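Local structure of alpha-L-rhamnosidase (Klebsiella oxytoca, 4XHC) at residues G129-E134 / N524-A529; S148-Q153 / K240-L245; Q368-G373 / Q433-L438. The protein catalyses hydrolysis of terminal non-reducing alpha-L-rhamnose residues in alpha-L-rhamnosides, as a two-domain member of glycoside hydrolase family 78. All coordinates share one frame; numbering follows the deposited sequence.

Contact 1 (G129-E134 / N524-A529); sequences GETLSE and NSYCHA. With RAM (alpha-L-rhamnopyranose), chain C.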
loop_
_atom_site.group_PDB
_atom_site.type_symbol
_atom_site.label_atom_id
_atom_site.label_comp_id
_atom_site.label_asym_id
_atom_site.label_seq_id
_atom_site.Cartn_x
_atom_site.Cartn_y
_atom_site.Cartn_z
ATOM N N GLY A 129 -2.050 -3.887 15.647
ATOM C CA GLY A 129 -1.993 -5.052 16.525
ATOM C C GLY A 129 -3.081 -5.108 17.577
ATOM O O GLY A 129 -3.455 -4.087 18.142
ATOM N N GLU A 130 -3.585 -6.309 17.840
ATOM C CA GLU A 130 -4.492 -6.515 18.954
ATOM C C GLU A 130 -3.715 -6.519 20.273
ATOM O O GLU A 130 -4.233 -6.080 21.301
ATOM C CB GLU A 130 -5.256 -7.834 18.800
ATOM C CG GLU A 130 -6.137 -7.953 17.563
ATOM C CD GLU A 130 -6.821 -9.312 17.485
ATOM O OE1 GLU A 130 -6.106 -10.323 17.308
ATOM O OE2 GLU A 130 -8.061 -9.393 17.600
ATOM N N THR A 131 -2.489 -7.043 20.246
ATOM C CA THR A 131 -1.569 -6.948 21.388
ATOM C C THR A 131 -0.390 -6.042 21.056
ATOM O O THR A 131 -0.120 -5.760 19.892
ATOM C CB THR A 131 -1.001 -8.318 21.794
ATOM O OG1 THR A 131 -0.246 -8.891 20.706
ATOM C CG2 THR A 131 -2.117 -9.245 22.175
ATOM N N LEU A 132 0.326 -5.597 22.081
ATOM C CA LEU A 132 1.506 -4.782 21.858
ATOM C C LEU A 132 2.551 -5.556 21.061
ATOM O O LEU A 132 3.214 -4.990 20.196
ATOM C CB LEU A 132 2.096 -4.312 23.182
ATOM C CG LEU A 132 3.283 -3.343 23.095
ATOM C CD1 LEU A 132 2.923 -2.098 22.297
ATOM C CD2 LEU A 132 3.768 -2.978 24.492
ATOM N N SER A 133 2.685 -6.848 21.325
ATOM C CA SER A 133 3.703 -7.648 20.646
ATOM C C SER A 133 3.567 -7.617 19.109
ATOM O O SER A 133 4.561 -7.743 18.401
ATOM C CB SER A 133 3.735 -9.098 21.188
ATOM O OG SER A 133 2.561 -9.842 20.869
ATOM N N GLU A 134 2.355 -7.428 18.596
ATOM C CA GLU A 134 2.132 -7.433 17.146
ATOM C C GLU A 134 2.694 -6.217 16.410
ATOM O O GLU A 134 2.876 -6.264 15.191
ATOM C CB GLU A 134 0.647 -7.581 16.839
ATOM C CG GLU A 134 0.075 -8.924 17.267
ATOM C CD GLU A 134 -1.436 -8.977 17.186
ATOM O OE1 GLU A 134 -1.993 -8.802 16.066
ATOM O OE2 GLU A 134 -2.050 -9.195 18.258
ATOM N N ASN A 524 -2.577 -15.700 15.876
ATOM C CA ASN A 524 -3.730 -16.060 16.695
ATOM C C ASN A 524 -4.665 -14.855 16.762
ATOM O O ASN A 524 -4.236 -13.709 16.598
ATOM C CB ASN A 524 -3.326 -16.464 18.127
ATOM C CG ASN A 524 -2.533 -17.761 18.187
ATOM O OD1 ASN A 524 -2.401 -18.479 17.192
ATOM N ND2 ASN A 524 -2.001 -18.071 19.366
ATOM N N SER A 525 -5.939 -15.127 17.015
ATOM C CA SER A 525 -6.934 -14.075 17.239
ATOM C C SER A 525 -7.041 -13.780 18.729
ATOM O O SER A 525 -7.028 -14.698 19.547
ATOM C CB SER A 525 -8.281 -14.506 16.670
ATOM O OG SER A 525 -9.313 -13.670 17.143
ATOM N N TYR A 526 -7.126 -12.501 19.078
ATOM C CA TYR A 526 -7.205 -12.069 20.483
ATOM C C TYR A 526 -8.568 -11.480 20.827
ATOM O O TYR A 526 -8.763 -10.885 21.886
ATOM C CB TYR A 526 -6.058 -11.099 20.811
ATOM C CG TYR A 526 -4.751 -11.821 20.761
ATOM C CD1 TYR A 526 -4.291 -12.533 21.855
ATOM C CD2 TYR A 526 -4.016 -11.877 19.589
ATOM C CE1 TYR A 526 -3.105 -13.252 21.794
ATOM C CE2 TYR A 526 -2.826 -12.578 19.524
ATOM C CZ TYR A 526 -2.377 -13.265 20.627
ATOM O OH TYR A 526 -1.200 -13.960 20.544
ATOM N N CYS A 527 -9.518 -11.695 19.927
ATOM C CA CYS A 527 -10.918 -11.391 20.181
ATOM C C CYS A 527 -11.709 -12.456 19.455
ATOM O O CYS A 527 -11.970 -12.320 18.261
ATOM C CB CYS A 527 -11.273 -9.999 19.657
ATOM S SG CYS A 527 -13.014 -9.575 19.810
ATOM N N HIS A 528 -12.047 -13.531 20.165
ATOM C CA HIS A 528 -12.697 -14.684 19.552
ATOM C C HIS A 528 -13.903 -15.023 20.386
ATOM O O HIS A 528 -13.774 -15.359 21.560
ATOM C CB HIS A 528 -11.737 -15.878 19.488
ATOM C CG HIS A 528 -11.700 -16.554 18.156
ATOM N ND1 HIS A 528 -11.132 -15.973 17.047
ATOM C CD2 HIS A 528 -12.137 -17.770 17.760
ATOM C CE1 HIS A 528 -11.231 -16.794 16.019
ATOM N NE2 HIS A 528 -11.837 -17.892 16.424
ATOM N N ALA A 529 -15.074 -14.949 19.769
ATOM C CA ALA A 529 -16.336 -15.007 20.506
ATOM C C ALA A 529 -16.698 -16.399 21.029
ATOM O O ALA A 529 -17.576 -16.527 21.878
ATOM C CB ALA A 529 -17.468 -14.436 19.663
HETATM C C1 RAM C . -10.107 -22.066 13.181
HETATM C C2 RAM C . -10.761 -21.017 14.058
HETATM C C3 RAM C . -12.262 -21.230 14.119
HETATM C C4 RAM C . -12.552 -22.714 14.261
HETATM C C5 RAM C . -12.136 -23.416 12.978
HETATM C C6 RAM C . -11.662 -24.831 13.198
HETATM O O1 RAM C . -9.147 -21.448 12.417
HETATM O O2 RAM C . -10.218 -21.184 15.357
HETATM O O3 RAM C . -12.830 -20.520 15.221
HETATM O O4 RAM C . -13.934 -22.931 14.474
HETATM O O5 RAM C . -11.068 -22.688 12.334
HETATM O O HOH W 1 -9.605 -11.180 16.004
#
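Thr-131 and Tyr-526 make the close-packed side of the contact: Thr-131 CG2 sits over the middle of one face of the phenol ring, 3.9 Å from the Tyr-526 ring centroid, in a CH-pi contact. With OG1 of Thr-131 lying between the backbone N and the carbonyl carbon (chi1 61°), the methyl is left to face the ring while the hydroxyl bonds Ser-133 OG. Glu-130 OE1 lies at the ring edge, 3.5 Å from Tyr-526 CD2, and accepts Tyr-526 N at 3.0 Å from above its carboxylate plane. Glu-134 OE2 lies obliquely beside Tyr-526 CD2 and also accepts Thr-131 N at 3.0 Å, holding its own turn together. Glutamate suits both places because Lys-240 NZ forms salt bridges with the two carboxylates, probably balancing their buried charge. The loop 129-134 leaves a strand of the N-terminal beta domain, whereas 524-529 belongs to the (alpha/alpha)6-barrel catalytic domain, making this an interdomain seam. Toward Cys-527 the contact is looser and goes through a water, which donates to Glu-130 OE2 at 2.9 Å and also hydrogen-bonds Ser-525 OG at 2.8 Å. The same hydroxyl bonds His-528 ND1 at 2.9 Å, positioning an imidazole whose NE2 donates to rhamnose O3 at 3.1 Å, with O3 lying in the imidazole plane.

Contact 2 (S148-Q153 / K240-L245); sequences SSWLQQ and KRDRRL. With RAM (alpha-L-rhamnopyranose), chain C.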
loop_
_atom_site.group_PDB
_atom_site.type_symbol
_atom_site.label_atom_id
_atom_site.label_comp_id
_atom_site.label_asym_id
_atom_site.label_seq_id
_atom_site.Cartn_x
_atom_site.Cartn_y
_atom_site.Cartn_z
ATOM N N SER A 148 0.205 -15.395 5.586
ATOM C CA SER A 148 0.744 -14.186 6.231
ATOM C C SER A 148 -0.070 -12.934 5.913
ATOM O O SER A 148 0.085 -11.910 6.586
ATOM C CB SER A 148 2.212 -13.965 5.862
ATOM O OG SER A 148 2.365 -13.725 4.485
ATOM N N SER A 149 -0.943 -13.023 4.908
ATOM C CA SER A 149 -1.724 -11.883 4.459
ATOM C C SER A 149 -2.731 -11.420 5.497
ATOM O O SER A 149 -3.246 -10.313 5.402
ATOM C CB SER A 149 -2.423 -12.204 3.139
ATOM O OG SER A 149 -3.486 -13.130 3.319
ATOM N N TRP A 150 -3.022 -12.258 6.483
ATOM C CA TRP A 150 -3.868 -11.837 7.610
ATOM C C TRP A 150 -3.223 -10.771 8.513
ATOM O O TRP A 150 -3.925 -10.053 9.228
ATOM C CB TRP A 150 -4.249 -13.041 8.477
ATOM C CG TRP A 150 -5.315 -13.918 7.897
ATOM C CD1 TRP A 150 -5.216 -15.253 7.620
ATOM C CD2 TRP A 150 -6.641 -13.527 7.526
ATOM N NE1 TRP A 150 -6.396 -15.713 7.096
ATOM C CE2 TRP A 150 -7.288 -14.675 7.028
ATOM C CE3 TRP A 150 -7.342 -12.313 7.554
ATOM C CZ2 TRP A 150 -8.609 -14.651 6.570
ATOM C CZ3 TRP A 150 -8.658 -12.287 7.094
ATOM C CH2 TRP A 150 -9.277 -13.452 6.608
ATOM N N LEU A 151 -1.896 -10.701 8.501
ATOM C CA LEU A 151 -1.168 -9.747 9.322
ATOM C C LEU A 151 -1.384 -8.327 8.795
ATOM O O LEU A 151 -1.174 -8.061 7.606
ATOM C CB LEU A 151 0.315 -10.109 9.351
ATOM C CG LEU A 151 0.631 -11.487 9.946
ATOM C CD1 LEU A 151 2.091 -11.851 9.776
ATOM C CD2 LEU A 151 0.268 -11.536 11.418
ATOM N N GLN A 152 -1.797 -7.426 9.692
ATOM C CA GLN A 152 -2.367 -6.123 9.323
ATOM C C GLN A 152 -1.336 -4.998 9.218
ATOM O O GLN A 152 -0.646 -4.661 10.178
ATOM C CB GLN A 152 -3.455 -5.742 10.326
ATOM C CG GLN A 152 -4.547 -6.798 10.481
ATOM C CD GLN A 152 -5.602 -6.378 11.476
ATOM O OE1 GLN A 152 -6.737 -6.089 11.111
ATOM N NE2 GLN A 152 -5.229 -6.333 12.749
ATOM N N GLN A 153 -1.288 -4.383 8.044
ATOM C CA GLN A 153 -0.132 -3.634 7.607
ATOM C C GLN A 153 -0.502 -2.856 6.350
ATOM O O GLN A 153 -1.266 -3.354 5.531
ATOM C CB GLN A 153 0.940 -4.654 7.280
ATOM C CG GLN A 153 2.315 -4.092 7.034
ATOM C CD GLN A 153 3.301 -5.188 6.715
ATOM O OE1 GLN A 153 2.960 -6.182 6.067
ATOM N NE2 GLN A 153 4.525 -5.028 7.187
ATOM N N LYS A 240 -10.154 -9.884 13.395
ATOM C CA LYS A 240 -8.882 -9.783 12.674
ATOM C C LYS A 240 -8.791 -10.919 11.673
ATOM O O LYS A 240 -8.482 -10.728 10.499
ATOM C CB LYS A 240 -7.691 -9.883 13.625
ATOM C CG LYS A 240 -6.355 -9.940 12.888
ATOM C CD LYS A 240 -5.160 -9.819 13.817
ATOM C CE LYS A 240 -4.688 -11.175 14.284
ATOM N NZ LYS A 240 -3.852 -11.046 15.504
ATOM N N ARG A 241 -9.051 -12.110 12.185
ATOM C CA ARG A 241 -8.961 -13.336 11.429
ATOM C C ARG A 241 -9.883 -14.351 12.139
ATOM O O ARG A 241 -9.788 -14.458 13.361
ATOM C CB ARG A 241 -7.508 -13.786 11.472
ATOM C CG ARG A 241 -7.263 -15.075 10.739
ATOM C CD ARG A 241 -6.069 -15.839 11.266
ATOM N NE ARG A 241 -6.232 -16.265 12.641
ATOM C CZ ARG A 241 -7.072 -17.197 13.052
ATOM N NH1 ARG A 241 -7.900 -17.805 12.225
ATOM N NH2 ARG A 241 -7.100 -17.502 14.324
ATOM N N ASP A 242 -10.751 -15.107 11.453
ATOM C CA ASP A 242 -10.865 -15.225 9.993
ATOM C C ASP A 242 -11.948 -14.337 9.395
ATOM O O ASP A 242 -12.215 -14.438 8.198
ATOM C CB ASP A 242 -11.289 -16.650 9.596
ATOM C CG ASP A 242 -10.405 -17.725 10.177
ATOM O OD1 ASP A 242 -9.239 -17.838 9.747
ATOM O OD2 ASP A 242 -10.891 -18.490 11.042
ATOM N N ARG A 243 -12.603 -13.519 10.217
ATOM C CA ARG A 243 -13.717 -12.659 9.765
ATOM C C ARG A 243 -14.847 -13.440 9.102
ATOM O O ARG A 243 -15.424 -12.981 8.121
ATOM C CB ARG A 243 -13.228 -11.599 8.781
ATOM C CG ARG A 243 -11.926 -10.954 9.183
ATOM C CD ARG A 243 -11.535 -9.865 8.212
ATOM N NE ARG A 243 -10.303 -9.212 8.646
ATOM C CZ ARG A 243 -9.922 -8.001 8.267
ATOM N NH1 ARG A 243 -10.667 -7.304 7.426
ATOM N NH2 ARG A 243 -8.799 -7.479 8.744
ATOM N N ARG A 244 -15.175 -14.601 9.658
ATOM C CA ARG A 244 -15.991 -15.564 8.950
ATOM C C ARG A 244 -16.897 -16.358 9.870
ATOM O O ARG A 244 -16.548 -16.652 11.015
ATOM C CB ARG A 244 -15.056 -16.520 8.213
ATOM C CG ARG A 244 -15.741 -17.343 7.154
ATOM C CD ARG A 244 -14.809 -17.690 6.007
ATOM N NE ARG A 244 -13.986 -18.872 6.256
ATOM C CZ ARG A 244 -12.657 -18.900 6.252
ATOM N NH1 ARG A 244 -11.937 -17.797 6.028
ATOM N NH2 ARG A 244 -12.037 -20.044 6.481
ATOM N N LEU A 245 -18.054 -16.734 9.339
ATOM C CA LEU A 245 -19.043 -17.534 10.062
ATOM C C LEU A 245 -18.689 -19.021 10.080
ATOM O O LEU A 245 -18.680 -19.661 9.034
ATOM C CB LEU A 245 -20.409 -17.348 9.393
ATOM C CG LEU A 245 -21.612 -18.124 9.930
ATOM C CD1 LEU A 245 -21.918 -17.744 11.374
ATOM C CD2 LEU A 245 -22.824 -17.876 9.042
HETATM C C1 RAM C . -10.107 -22.066 13.181
HETATM C C2 RAM C . -10.761 -21.017 14.058
HETATM C C3 RAM C . -12.262 -21.230 14.119
HETATM C C4 RAM C . -12.552 -22.714 14.261
HETATM C C5 RAM C . -12.136 -23.416 12.978
HETATM C C6 RAM C . -11.662 -24.831 13.198
HETATM O O1 RAM C . -9.147 -21.448 12.417
HETATM O O2 RAM C . -10.218 -21.184 15.357
HETATM O O3 RAM C . -12.830 -20.520 15.221
HETATM O O4 RAM C . -13.934 -22.931 14.474
HETATM O O5 RAM C . -11.068 -22.688 12.334
#
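The backbones come closest at Trp-150 and Arg-241, whose CA atoms are 6.5 Å apart, where a 3-10 turn ending at Trp-150 faces an irregular loop with a cis peptide between Arg-241 and Asp-242. This is again the border between the N-terminal beta domain and the (alpha/alpha)6 barrel, and the loop 240-245 supplies two residues of the rhamnose pocket. Tryptophan suits the site because its broad indole can cover several residues of the loop at once. Arg-241 CG stands over the five-membered ring, 3.5 Å from its centroid, as a CH-pi contact, and Asp-242 CA lies above the same ring system toward its rim. The aliphatic part of Arg-241 thus packs on the indole, while the bend at chi3 (63°) turns its guanidinium aside, nearly upright to the ring plane. There NH1 forms a salt bridge with Asp-242 OD1 at 2.8 Å, and NH2 pairs with Glu-506, another pocket residue. Past the six-membered ring, the chain of Arg-243 runs in the opposite direction, with NE 3.8 Å from Trp-150 CZ3. Gln-152 lays its amide against the methylenes of Lys-240, Gln-152 NE2 being 3.6 Å from Lys-240 CD. That amide also donates to Cys-172 O, while the lysine NZ continues to Asn-524 O and Leu-522 O. Trp-150 meanwhile packs on Asp-119 of the second subunit. Arg-243 NE donates to Lys-240 O at 3.0 Å with a straight N-H...O angle (179°), the oxygen lying in the guanidinium plane and the donor standing above the carbonyl plane of Lys-240.

Contact 3 (Q368-G373 / Q433-L438); sequences QAAAQG and QIWLVL
Gly-373 and Leu-436 bring the two helices together, their CA atoms only 4.5 Å apart. The local axes approach to 7.7 Å and run in nearly the same direction, 21° apart, a closeness that the alanines and glycine of the first segment permit. Gln-433, at the start of the second segment, turns away from this interface; its amide reaches the backbone at Tyr-420 N and Ser-429 O, which suits a buried polar group. Faces of the second helix not turned to the first pack elsewhere, with Ile-434 on helix 466-478 and Val-437 on helix 444-456, as suits branched apolar chains in a buried layer. Trp-435 points toward the first helix. Its CB is 3.7 Å from Ala-370 O, and CD1 meets Ala-370 CB at 4.1 Å; the short methyl of Ala-370 lets the indole lie close alongside the helix. The backbone of Trp-435 takes part as well, with its O lying 3.8 Å from Gly-373 CA. Glycine suits this place because its CA, carrying no side chain, can face the backbone of the other helix directly. Near-parallel helices with helix 391-412 between them in sequence are consistent with neighbours in one layer of the (alpha/alpha)6 barrel, and the indole is about 12 Å from bound rhamnose. Leu-436 reaches across with both methyls: with CG opposite the carbonyl carbon and beside the backbone N (chi1 -72°), the two divide the work. CD1 meets Ala-369 CB at 4.0 Å, whereas CD2 settles 3.7 Å from Gly-373 CA. Leu-438 then puts CD1 over one face of the Trp-435 ring, offset toward the rim.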
loop_
_atom_site.group_PDB
_atom_site.type_symbol
_atom_site.label_atom_id
_atom_site.label_comp_id
_atom_site.label_asym_id
_atom_site.label_seq_id
_atom_site.Cartn_x
_atom_site.Cartn_y
_atom_site.Cartn_z
ATOM N N GLN A 368 -11.821 -39.984 18.457
ATOM C CA GLN A 368 -12.919 -40.951 18.364
ATOM C C GLN A 368 -13.947 -40.850 19.483
ATOM O O GLN A 368 -15.133 -40.777 19.225
ATOM C CB GLN A 368 -12.360 -42.362 18.327
ATOM C CG GLN A 368 -13.410 -43.431 18.492
ATOM C CD GLN A 368 -12.833 -44.822 18.333
ATOM O OE1 GLN A 368 -11.967 -45.255 19.106
ATOM N NE2 GLN A 368 -13.333 -45.544 17.346
ATOM N N ALA A 369 -13.494 -40.865 20.729
ATOM C CA ALA A 369 -14.410 -40.854 21.881
ATOM C C ALA A 369 -15.201 -39.548 21.975
ATOM O O ALA A 369 -16.393 -39.563 22.242
ATOM C CB ALA A 369 -13.648 -41.102 23.175
ATOM N N ALA A 370 -14.525 -38.420 21.773
ATOM C CA ALA A 370 -15.187 -37.120 21.786
ATOM C C ALA A 370 -16.243 -37.040 20.697
ATOM O O ALA A 370 -17.329 -36.541 20.936
ATOM C CB ALA A 370 -14.172 -35.997 21.623
ATOM N N ALA A 371 -15.921 -37.534 19.503
ATOM C CA ALA A 371 -16.877 -37.581 18.400
ATOM C C ALA A 371 -18.099 -38.455 18.724
ATOM O O ALA A 371 -19.226 -38.101 18.391
ATOM C CB ALA A 371 -16.196 -38.086 17.140
ATOM N N GLN A 372 -17.876 -39.588 19.377
ATOM C CA GLN A 372 -18.973 -40.432 19.825
ATOM C C GLN A 372 -19.905 -39.633 20.735
ATOM O O GLN A 372 -21.131 -39.728 20.619
ATOM C CB GLN A 372 -18.427 -41.657 20.564
ATOM C CG GLN A 372 -19.482 -42.665 21.024
ATOM C CD GLN A 372 -19.957 -43.610 19.934
ATOM O OE1 GLN A 372 -19.398 -43.661 18.845
ATOM N NE2 GLN A 372 -20.966 -44.407 20.251
ATOM N N GLY A 373 -19.324 -38.858 21.644
ATOM C CA GLY A 373 -20.092 -38.033 22.563
ATOM C C GLY A 373 -20.856 -36.928 21.854
ATOM O O GLY A 373 -21.982 -36.607 22.218
ATOM N N GLN A 433 -13.583 -37.233 28.042
ATOM C CA GLN A 433 -14.369 -37.290 29.282
ATOM C C GLN A 433 -15.468 -36.239 29.260
ATOM O O GLN A 433 -16.609 -36.500 29.624
ATOM C CB GLN A 433 -13.497 -37.049 30.514
ATOM C CG GLN A 433 -12.128 -37.704 30.482
ATOM C CD GLN A 433 -12.175 -39.149 30.038
ATOM O OE1 GLN A 433 -13.062 -39.896 30.442
ATOM N NE2 GLN A 433 -11.213 -39.553 29.217
ATOM N N ILE A 434 -15.107 -35.041 28.826
ATOM C CA ILE A 434 -16.030 -33.911 28.810
ATOM C C ILE A 434 -17.233 -34.229 27.931
ATOM O O ILE A 434 -18.375 -34.038 28.350
ATOM C CB ILE A 434 -15.314 -32.631 28.305
ATOM C CG1 ILE A 434 -14.285 -32.156 29.336
ATOM C CG2 ILE A 434 -16.307 -31.516 28.029
ATOM C CD1 ILE A 434 -13.269 -31.178 28.790
ATOM N N TRP A 435 -16.968 -34.722 26.722
ATOM C CA TRP A 435 -18.032 -34.933 25.746
ATOM C C TRP A 435 -18.904 -36.129 26.071
ATOM O O TRP A 435 -20.110 -36.085 25.852
ATOM C CB TRP A 435 -17.479 -35.033 24.319
ATOM C CG TRP A 435 -17.404 -33.707 23.677
ATOM C CD1 TRP A 435 -16.274 -32.986 23.386
ATOM C CD2 TRP A 435 -18.508 -32.894 23.286
ATOM N NE1 TRP A 435 -16.615 -31.783 22.819
ATOM C CE2 TRP A 435 -17.980 -31.699 22.748
ATOM C CE3 TRP A 435 -19.895 -33.052 23.345
ATOM C CZ2 TRP A 435 -18.798 -30.669 22.263
ATOM C CZ3 TRP A 435 -20.713 -32.024 22.862
ATOM C CH2 TRP A 435 -20.160 -30.852 22.330
ATOM N N LEU A 436 -18.321 -37.192 26.604
ATOM C CA LEU A 436 -19.129 -38.355 26.979
ATOM C C LEU A 436 -19.919 -38.132 28.273
ATOM O O LEU A 436 -20.911 -38.816 28.514
ATOM C CB LEU A 436 -18.273 -39.620 27.047
ATOM C CG LEU A 436 -17.845 -40.129 25.664
ATOM C CD1 LEU A 436 -16.732 -41.160 25.775
ATOM C CD2 LEU A 436 -19.020 -40.706 24.880
ATOM N N VAL A 437 -19.497 -37.177 29.094
ATOM C CA VAL A 437 -20.315 -36.741 30.222
ATOM C C VAL A 437 -21.478 -35.855 29.745
ATOM O O VAL A 437 -22.588 -35.957 30.256
ATOM C CB VAL A 437 -19.466 -36.030 31.305
ATOM C CG1 VAL A 437 -20.341 -35.311 32.336
ATOM C CG2 VAL A 437 -18.571 -37.040 31.997
ATOM N N LEU A 438 -21.230 -34.984 28.775
ATOM C CA LEU A 438 -22.295 -34.148 28.242
ATOM C C LEU A 438 -23.330 -34.986 27.504
ATOM O O LEU A 438 -24.510 -34.646 27.471
ATOM C CB LEU A 438 -21.719 -33.071 27.316
ATOM C CG LEU A 438 -20.943 -31.940 28.001
ATOM C CD1 LEU A 438 -20.275 -31.068 26.956
ATOM C CD2 LEU A 438 -21.856 -31.098 28.881
#

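Overall arrangement
All three contacts are buried, but they differ in what they join. Contacts 1 and 2 both fasten the N-terminal beta domain to the catalytic barrel; their centres are 11 Å apart, and Lys-240 of contact 2 serves the glutamates of contact 1 as a common counter-charge. Both reach the rhamnose site and mix charged groups with aromatic rings. Contact 2 also borders the second subunit, unlike contact 1. Contact 3 lies within the barrel alone, its centre 31 Å from that of contact 1 and 32 Å from that of contact 2, and on the opposite side of the chain's centre from contact 2. It is apolar helix-to-helix packing of alanine, glycine, leucine and tryptophan, without the salt bridges found round contacts 1 and 2.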